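Local structure of DNA protection during starvation protein (Halobacterium salinarum, 1TJO) at residues A39-K50 with L99-E110. The protein probably protects DNA from oxidative damage by oxidising intracellular iron(II) with hydrogen peroxide and storing it as a ferric mineral inside a hollow dodecameric shell. Sequence-based numbering, arbitrary orientation.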
loop_
_atom_site.group_PDB
_atom_site.type_symbol
_atom_site.label_atom_id
_atom_site.label_comp_id
_atom_site.label_asym_id
_atom_site.label_seq_id
_atom_site.Cartn_x
_atom_site.Cartn_y
_atom_site.Cartn_z
ATOM N N ALA A 39 2.212 -3.121 35.831
ATOM C CA ALA A 39 0.971 -2.856 36.575
ATOM C C ALA A 39 0.583 -1.393 36.403
ATOM O O ALA A 39 -0.580 -1.037 36.107
ATOM C CB ALA A 39 1.164 -3.216 38.020
ATOM N N ASN A 40 1.544 -0.511 36.546
ATOM C CA ASN A 40 1.279 0.927 36.382
ATOM C C ASN A 40 0.872 1.275 34.942
ATOM O O ASN A 40 -0.055 2.036 34.740
ATOM C CB ASN A 40 2.502 1.730 36.804
ATOM C CG ASN A 40 2.632 1.832 38.282
ATOM O OD1 ASN A 40 1.647 1.714 39.006
ATOM N ND2 ASN A 40 3.868 2.032 38.752
ATOM N N VAL A 41 1.471 0.624 33.968
ATOM C CA VAL A 41 1.188 0.941 32.568
ATOM C C VAL A 41 -0.199 0.438 32.192
ATOM O O VAL A 41 -0.894 1.096 31.437
ATOM C CB VAL A 41 2.291 0.411 31.633
ATOM C CG1 VAL A 41 1.869 0.543 30.191
ATOM C CG2 VAL A 41 3.571 1.161 31.834
ATOM N N TYR A 42 -0.634 -0.704 32.732
ATOM C CA TYR A 42 -1.981 -1.178 32.448
ATOM C C TYR A 42 -3.096 -0.352 33.126
ATOM O O TYR A 42 -4.155 -0.170 32.559
ATOM C CB TYR A 42 -2.161 -2.685 32.687
ATOM C CG TYR A 42 -2.250 -3.457 31.354
ATOM C CD1 TYR A 42 -1.503 -4.590 31.158
ATOM C CD2 TYR A 42 -3.137 -3.074 30.361
ATOM C CE1 TYR A 42 -1.574 -5.303 30.003
ATOM C CE2 TYR A 42 -3.212 -3.788 29.184
ATOM C CZ TYR A 42 -2.430 -4.902 29.015
ATOM O OH TYR A 42 -2.479 -5.627 27.822
ATOM N N VAL A 43 -2.818 0.177 34.319
ATOM C CA VAL A 43 -3.723 1.129 34.944
ATOM C C VAL A 43 -3.815 2.406 34.091
ATOM O O VAL A 43 -4.897 2.907 33.861
ATOM C CB VAL A 43 -3.398 1.444 36.434
ATOM C CG1 VAL A 43 -3.642 0.201 37.295
ATOM C CG2 VAL A 43 -2.045 1.885 36.599
ATOM N N LEU A 44 -2.679 2.876 33.573
ATOM C CA LEU A 44 -2.632 4.025 32.684
ATOM C C LEU A 44 -3.474 3.750 31.445
ATOM O O LEU A 44 -4.312 4.550 31.061
ATOM C CB LEU A 44 -1.183 4.357 32.297
ATOM C CG LEU A 44 -1.066 5.449 31.225
ATOM C CD1 LEU A 44 -1.609 6.771 31.753
ATOM C CD2 LEU A 44 0.375 5.508 30.716
ATOM N N TYR A 45 -3.225 2.603 30.837
ATOM C CA TYR A 45 -3.976 2.200 29.644
ATOM C C TYR A 45 -5.486 2.295 29.914
ATOM O O TYR A 45 -6.275 2.873 29.101
ATOM C CB TYR A 45 -3.636 0.751 29.276
ATOM C CG TYR A 45 -4.614 0.085 28.307
ATOM C CD1 TYR A 45 -4.555 0.331 26.966
ATOM C CD2 TYR A 45 -5.557 -0.796 28.783
ATOM C CE1 TYR A 45 -5.441 -0.285 26.099
ATOM C CE2 TYR A 45 -6.471 -1.386 27.970
ATOM C CZ TYR A 45 -6.389 -1.167 26.616
ATOM O OH TYR A 45 -7.302 -1.791 25.787
ATOM N N HIS A 46 -5.923 1.705 31.030
ATOM C CA HIS A 46 -7.362 1.673 31.302
ATOM C C HIS A 46 -7.953 3.055 31.580
ATOM O O HIS A 46 -9.093 3.344 31.202
ATOM C CB HIS A 46 -7.681 0.701 32.434
ATOM C CG HIS A 46 -7.825 -0.695 31.944
ATOM N ND1 HIS A 46 -8.894 -1.079 31.169
ATOM C CD2 HIS A 46 -7.025 -1.789 32.062
ATOM C CE1 HIS A 46 -8.755 -2.363 30.854
ATOM N NE2 HIS A 46 -7.632 -2.808 31.371
ATOM N N GLN A 47 -7.159 3.942 32.166
ATOM C CA GLN A 47 -7.631 5.298 32.448
ATOM C C GLN A 47 -7.621 6.185 31.197
ATOM O O GLN A 47 -8.513 7.005 31.008
ATOM C CB GLN A 47 -6.793 5.941 33.513
ATOM C CG GLN A 47 -7.427 7.224 34.026
ATOM C CD GLN A 47 -7.045 7.561 35.464
ATOM O OE1 GLN A 47 -7.495 6.896 36.398
ATOM N NE2 GLN A 47 -6.206 8.585 35.640
ATOM N N LEU A 48 -6.665 5.933 30.309
ATOM C CA LEU A 48 -6.637 6.614 29.013
ATOM C C LEU A 48 -7.864 6.191 28.212
ATOM O O LEU A 48 -8.513 7.018 27.568
ATOM C CB LEU A 48 -5.356 6.286 28.250
ATOM C CG LEU A 48 -4.084 6.889 28.805
ATOM C CD1 LEU A 48 -2.876 6.365 28.104
ATOM C CD2 LEU A 48 -4.055 8.409 28.735
ATOM N N LYS A 49 -8.162 4.896 28.245
ATOM C CA LYS A 49 -9.383 4.399 27.594
ATOM C C LYS A 49 -10.610 5.073 28.144
ATOM O O LYS A 49 -11.409 5.557 27.395
ATOM C CB LYS A 49 -9.523 2.880 27.728
ATOM C CG LYS A 49 -8.574 2.044 26.852
ATOM C CD LYS A 49 -8.683 2.388 25.422
ATOM C CE LYS A 49 -9.848 1.831 24.757
ATOM N NZ LYS A 49 -9.451 1.283 23.350
ATOM N N LYS A 50 -10.735 5.163 29.469
ATOM C CA LYS A 50 -11.850 5.861 30.082
ATOM C C LYS A 50 -11.986 7.277 29.542
ATOM O O LYS A 50 -13.061 7.724 29.184
ATOM C CB LYS A 50 -11.614 5.965 31.577
ATOM C CG LYS A 50 -12.689 6.723 32.283
ATOM C CD LYS A 50 -12.394 6.731 33.770
ATOM C CE LYS A 50 -13.480 7.461 34.504
ATOM N NZ LYS A 50 -13.229 7.649 35.978
ATOM N N LEU A 99 -3.258 -6.423 38.419
ATOM C CA LEU A 99 -2.598 -5.243 37.867
ATOM C C LEU A 99 -2.862 -3.972 38.698
ATOM O O LEU A 99 -1.931 -3.240 39.024
ATOM C CB LEU A 99 -3.063 -5.046 36.415
ATOM C CG LEU A 99 -2.556 -6.077 35.414
ATOM C CD1 LEU A 99 -3.316 -6.015 34.134
ATOM C CD2 LEU A 99 -1.038 -5.893 35.187
ATOM N N GLN A 100 -4.102 -3.724 39.076
ATOM C CA GLN A 100 -4.412 -2.535 39.833
ATOM C C GLN A 100 -3.857 -2.679 41.282
ATOM O O GLN A 100 -3.353 -1.710 41.835
ATOM C CB GLN A 100 -5.901 -2.246 39.835
ATOM C CG GLN A 100 -6.230 -0.926 40.550
ATOM C CD GLN A 100 -7.627 -0.437 40.297
ATOM O OE1 GLN A 100 -8.259 -0.780 39.313
ATOM N NE2 GLN A 100 -8.131 0.362 41.208
ATOM N N ALA A 101 -3.932 -3.873 41.852
ATOM C CA ALA A 101 -3.374 -4.084 43.214
ATOM C C ALA A 101 -1.860 -3.814 43.282
ATOM O O ALA A 101 -1.313 -3.281 44.266
ATOM C CB ALA A 101 -3.657 -5.501 43.657
ATOM N N GLU A 102 -1.156 -4.232 42.243
ATOM C CA GLU A 102 0.281 -4.087 42.176
ATOM C C GLU A 102 0.703 -2.716 41.674
ATOM O O GLU A 102 1.877 -2.408 41.759
ATOM C CB GLU A 102 0.845 -5.173 41.266
ATOM C CG GLU A 102 0.622 -6.578 41.820
ATOM C CD GLU A 102 1.611 -6.940 42.930
ATOM O OE1 GLU A 102 1.452 -8.020 43.502
ATOM O OE2 GLU A 102 2.513 -6.155 43.248
ATOM N N ALA A 103 -0.231 -1.910 41.154
ATOM C CA ALA A 103 0.096 -0.568 40.665
ATOM C C ALA A 103 0.264 0.371 41.853
ATOM O O ALA A 103 -0.490 0.288 42.831
ATOM C CB ALA A 103 -0.979 -0.046 39.725
ATOM N N SER A 104 1.268 1.232 41.764
ATOM C CA SER A 104 1.532 2.281 42.754
ATOM C C SER A 104 0.852 3.603 42.415
ATOM O O SER A 104 0.678 4.466 43.289
ATOM C CB SER A 104 3.034 2.528 42.869
ATOM O OG SER A 104 3.607 2.973 41.644
ATOM N N VAL A 105 0.441 3.763 41.164
ATOM C CA VAL A 105 -0.142 5.020 40.747
ATOM C C VAL A 105 -1.572 5.159 41.230
ATOM O O VAL A 105 -2.202 4.202 41.580
ATOM C CB VAL A 105 -0.064 5.209 39.234
ATOM C CG1 VAL A 105 1.373 5.209 38.787
ATOM C CG2 VAL A 105 -0.830 4.116 38.509
ATOM N N ASP A 106 -2.074 6.381 41.190
ATOM C CA ASP A 106 -3.411 6.709 41.670
ATOM C C ASP A 106 -4.410 6.568 40.538
ATOM O O ASP A 106 -4.187 7.104 39.471
ATOM C CB ASP A 106 -3.454 8.153 42.154
ATOM C CG ASP A 106 -2.443 8.426 43.226
ATOM O OD1 ASP A 106 -2.458 7.703 44.242
ATOM O OD2 ASP A 106 -1.574 9.304 43.102
ATOM N N VAL A 107 -5.501 5.860 40.792
ATOM C CA VAL A 107 -6.544 5.598 39.825
ATOM C C VAL A 107 -7.767 6.443 40.143
ATOM O O VAL A 107 -8.134 6.576 41.315
ATOM C CB VAL A 107 -6.920 4.086 39.831
ATOM C CG1 VAL A 107 -5.687 3.210 39.874
ATOM C CG2 VAL A 107 -7.780 3.731 40.980
ATOM N N GLU A 108 -8.404 7.029 39.144
ATOM C CA GLU A 108 -9.675 7.711 39.349
ATOM C C GLU A 108 -10.721 6.752 39.830
ATOM O O GLU A 108 -10.751 5.610 39.402
ATOM C CB GLU A 108 -10.246 8.290 38.043
ATOM C CG GLU A 108 -9.638 9.582 37.654
ATOM C CD GLU A 108 -10.197 10.204 36.394
ATOM O OE1 GLU A 108 -9.672 11.270 36.045
ATOM O OE2 GLU A 108 -11.166 9.679 35.781
ATOM N N ASP A 109 -11.659 7.256 40.618
ATOM C CA ASP A 109 -12.849 6.479 40.919
ATOM C C ASP A 109 -13.749 6.448 39.667
ATOM O O ASP A 109 -13.401 7.022 38.645
ATOM C CB ASP A 109 -13.553 6.967 42.187
ATOM C CG ASP A 109 -14.243 8.298 42.060
ATOM O OD1 ASP A 109 -14.620 8.814 43.144
ATOM O OD2 ASP A 109 -14.547 8.878 41.018
ATOM N N GLU A 110 -14.883 5.783 39.743
ATOM C CA GLU A 110 -15.660 5.488 38.520
ATOM C C GLU A 110 -16.550 6.607 38.016
ATOM O O GLU A 110 -17.206 6.465 36.949
ATOM C CB GLU A 110 -16.474 4.195 38.721
ATOM C CG GLU A 110 -15.577 2.974 38.760
ATOM C CD GLU A 110 -14.912 2.724 37.415
ATOM O OE1 GLU A 110 -13.661 2.710 37.374
ATOM O OE2 GLU A 110 -15.644 2.536 36.429
HETATM O O HOH W 1 -4.756 9.579 38.547
HETATM O O HOH W 2 -11.967 4.937 36.788
#
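Ala39, Val43 and Leu99 form the tight end of this contact, where the short helix 96-102, set in the long connection between the second and third helices of the Dps four-helix bundle, meets helix 24-54. Ala39 has no more than a methyl, which lets the backbones close in: its CB lies 3.3 Å from Leu99 O. One turn on, Val43 sends CG1 beside its own backbone N (chi1 -67°), against Ala103 CB at 3.6 Å and near Gln100 CA. Leu99 CD1 lies obliquely against the Tyr42 ring, whose hydroxyl bonds to Tyr45 of the second subunit.

Asn40 holds the departing chain with both ends of its amide. OD1 takes Ser104 N at 2.8 Å in the carbonyl plane, on a lone pair, and Val105 N from above that plane, while ND2 donates to Ser104 OG. A leucine here would probably leave these two backbone N-H groups without their acceptor and set the turn at Ser104 free to shift. Solvent reaches this rim at Glu102 and Ser104.

Toward Lys50 the segments diverge and waters bridge them, though Gln47, Lys50 and Glu108 stay buried. Gln47 is long enough to span the greater distance between the backbones, and Glu108 N reaches its OE1 almost straight (172°). Water 1 joins Asp106 O to Gln47 NE2, weakly at the latter, whose firmer partner is Asp122. The extended Lys50 brings its ammonium to Asp111 O, to water 2 and to Glu108, whose other oxygen, OE1, bonds to Asn121; in the salt bridge, Glu108 OE2 receives Lys50 NZ on its anti lone pair at 2.9 Å.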